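Local coordinates for designed helical repeat protein (PDB 5CWQ) that is a computationally designed protein of stacked helical repeats, built to explore repeat architectures, with no known natural function, at residues A[50-55]-A[107-112]. Sequence-based numbering, arbitrary orientation.
Sequences LARVAC and LAEVAC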
ATOM      1  N   LEU A  50      -6.668  11.747  -3.541  1.00 37.48           N
ATOM      2  CA  LEU A  50      -6.352  12.865  -4.427  1.00 37.68           C
ATOM      3  C   LEU A  50      -5.933  12.374  -5.810  1.00 37.25           C
ATOM      4  O   LEU A  50      -6.306  12.961  -6.827  1.00 39.66           O
ATOM      5  CB  LEU A  50      -5.242  13.729  -3.824  1.00 36.51           C
ATOM      6  CG  LEU A  50      -5.598  14.510  -2.558  1.00 36.16           C
ATOM      7  CD1 LEU A  50      -4.338  15.065  -1.903  1.00 35.94           C
ATOM      8  CD2 LEU A  50      -6.576  15.632  -2.870  1.00 37.47           C
ATOM      9  N   ALA A  51      -5.157  11.298  -5.842  1.00 34.45           N
ATOM     10  CA  ALA A  51      -4.689  10.728  -7.100  1.00 32.81           C
ATOM     11  C   ALA A  51      -5.857  10.203  -7.931  1.00 32.47           C
ATOM     12  O   ALA A  51      -5.911  10.407  -9.144  1.00 31.82           O
ATOM     13  CB  ALA A  51      -3.685   9.617  -6.835  1.00 31.20           C
ATOM     14  N   ARG A  52      -6.791   9.528  -7.270  1.00 33.73           N
ATOM     15  CA  ARG A  52      -7.944   8.960  -7.957  1.00 36.71           C
ATOM     16  C   ARG A  52      -8.875  10.053  -8.474  1.00 36.21           C
ATOM     17  O   ARG A  52      -9.494   9.899  -9.528  1.00 34.85           O
ATOM     18  CB  ARG A  52      -8.699   8.008  -7.027  1.00 42.16           C
ATOM     19  CG  ARG A  52      -8.016   6.660  -6.868  1.00 48.36           C
ATOM     20  CD  ARG A  52      -8.761   5.752  -5.908  1.00 56.11           C
ATOM     21  NE  ARG A  52      -8.461   4.343  -6.162  1.00 63.70           N
ATOM     22  CZ  ARG A  52      -9.245   3.503  -6.837  1.00 71.78           C
ATOM     23  NH1 ARG A  52     -10.411   3.901  -7.339  1.00 74.07           N
ATOM     24  NH2 ARG A  52      -8.861   2.245  -7.005  1.00 75.23           N
ATOM     25  N   VAL A  53      -8.970  11.156  -7.736  1.00 37.92           N
ATOM     26  CA  VAL A  53      -9.745  12.310  -8.186  1.00 40.11           C
ATOM     27  C   VAL A  53      -9.093  12.905  -9.430  1.00 41.54           C
ATOM     28  O   VAL A  53      -9.777  13.276 -10.384  1.00 42.22           O
ATOM     29  CB  VAL A  53      -9.862  13.391  -7.080  1.00 40.68           C
ATOM     30  CG1 VAL A  53     -10.395  14.710  -7.644  1.00 41.43           C
ATOM     31  CG2 VAL A  53     -10.761  12.905  -5.959  1.00 40.93           C
ATOM     32  N   ALA A  54      -7.766  12.996  -9.412  1.00 41.92           N
ATOM     33  CA  ALA A  54      -7.020  13.507 -10.555  1.00 42.98           C
ATOM     34  C   ALA A  54      -7.234  12.611 -11.774  1.00 41.51           C
ATOM     35  O   ALA A  54      -7.430  13.102 -12.887  1.00 43.45           O
ATOM     36  CB  ALA A  54      -5.539  13.609 -10.221  1.00 42.88           C
ATOM     37  N   CYS A  55      -7.197  11.299 -11.550  1.00 37.55           N
ATOM     38  CA  CYS A  55      -7.430  10.319 -12.608  1.00 35.35           C
ATOM     39  C   CYS A  55      -8.803  10.491 -13.254  1.00 38.31           C
ATOM     40  O   CYS A  55      -8.942  10.372 -14.469  1.00 39.64           O
ATOM     41  CB  CYS A  55      -7.304   8.894 -12.056  1.00 31.44           C
ATOM     42  SG  CYS A  55      -5.621   8.381 -11.632  1.00 43.87           S
ATOM     43  N   LEU A 107       1.589   6.473  -6.287  1.00 28.18           N
ATOM     44  CA  LEU A 107       2.537   6.840  -7.335  1.00 29.78           C
ATOM     45  C   LEU A 107       2.266   6.059  -8.618  1.00 30.54           C
ATOM     46  O   LEU A 107       2.394   6.593  -9.719  1.00 31.75           O
ATOM     47  CB  LEU A 107       3.979   6.599  -6.878  1.00 30.17           C
ATOM     48  CG  LEU A 107       4.527   7.521  -5.786  1.00 30.23           C
ATOM     49  CD1 LEU A 107       5.879   7.019  -5.305  1.00 30.80           C
ATOM     50  CD2 LEU A 107       4.640   8.951  -6.282  1.00 31.25           C
ATOM     51  N   ALA A 108       1.901   4.792  -8.470  1.00 30.40           N
ATOM     52  CA  ALA A 108       1.594   3.943  -9.614  1.00 30.90           C
ATOM     53  C   ALA A 108       0.348   4.445 -10.342  1.00 30.32           C
ATOM     54  O   ALA A 108       0.339   4.554 -11.569  1.00 29.69           O
ATOM     55  CB  ALA A 108       1.403   2.505  -9.164  1.00 30.72           C
ATOM     56  N   GLU A 109      -0.695   4.752  -9.573  1.00 30.66           N
ATOM     57  CA  GLU A 109      -1.945   5.270 -10.120  1.00 32.57           C
ATOM     58  C   GLU A 109      -1.719   6.547 -10.926  1.00 33.44           C
ATOM     59  O   GLU A 109      -2.248   6.695 -12.028  1.00 34.07           O
ATOM     60  CB  GLU A 109      -2.949   5.537  -8.990  1.00 34.56           C
ATOM     61  CG  GLU A 109      -3.450   4.271  -8.285  1.00 36.14           C
ATOM     62  CD  GLU A 109      -4.119   4.549  -6.946  1.00 37.92           C
ATOM     63  OE1 GLU A 109      -3.872   5.623  -6.357  1.00 39.25           O
ATOM     64  OE2 GLU A 109      -4.893   3.686  -6.478  1.00 37.76           O
ATOM     65  N   VAL A 110      -0.929   7.467 -10.381  1.00 33.39           N
ATOM     66  CA  VAL A 110      -0.634   8.714 -11.079  1.00 34.92           C
ATOM     67  C   VAL A 110       0.155   8.430 -12.353  1.00 36.74           C
ATOM     68  O   VAL A 110      -0.132   8.995 -13.407  1.00 37.57           O
ATOM     69  CB  VAL A 110       0.160   9.697 -10.189  1.00 34.95           C
ATOM     70  CG1 VAL A 110       0.611  10.913 -10.996  1.00 36.23           C
ATOM     71  CG2 VAL A 110      -0.684  10.136  -9.009  1.00 34.74           C
ATOM     72  N   ALA A 111       1.146   7.552 -12.249  1.00 37.43           N
ATOM     73  CA  ALA A 111       1.992   7.221 -13.388  1.00 38.73           C
ATOM     74  C   ALA A 111       1.156   6.677 -14.540  1.00 38.73           C
ATOM     75  O   ALA A 111       1.320   7.098 -15.687  1.00 39.90           O
ATOM     76  CB  ALA A 111       3.054   6.217 -12.985  1.00 38.38           C
ATOM     77  N   CYS A 112       0.252   5.753 -14.229  1.00 37.39           N
ATOM     78  CA  CYS A 112      -0.612   5.157 -15.241  1.00 37.74           C
ATOM     79  C   CYS A 112      -1.569   6.185 -15.836  1.00 37.59           C
ATOM     80  O   CYS A 112      -1.722   6.268 -17.055  1.00 37.92           O
ATOM     81  CB  CYS A 112      -1.406   3.990 -14.650  1.00 37.83           C
ATOM     82  SG  CYS A 112      -0.396   2.564 -14.174  1.00 34.47           S
TER
HETATM   83  O   HOH W   1      -5.782   1.653  -7.709  1.00 38.02           O
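In this designed helical repeat protein, helices 33-57 and 90-114 pack side by side, with A51 against V110 and E109. The two segments run nearly parallel, their axes 13° apart and 9.3 Å at closest approach, with small A51 at the point where the backbones are nearest, A51 CA 6.0 Å from V110 CA. A51 CB packs on V110 CG2 at 3.7 Å. V110 turns this branch to it with CG1 anti to the backbone N (chi1 173°). On another side of A51 CB comes the carboxylate of E109, with OE1 4.0 Å away. E109 stretches its chain beyond CG and brings OE2 to R52 NE in a long salt bridge of 3.6 Å. Guanidinium and carboxylate planes are turned 81° apart, so the two groups do not pair in the flat, two-pronged way. A water also links them, donating to E109 OE2 at a short 2.5 Å and weakly accepting from R52 NH2; Q48 NE2 adds a weak hydrogen bond to OE2. One turn after A51, C55 SG passes 3.8 Å from E109 O on its way to a disulfide with C113, just past segment 107-112. The two helices are thus joined by a small apolar contact, a loose, water-assisted charge pair that probably favours an ionised E109, and a covalent link beside them.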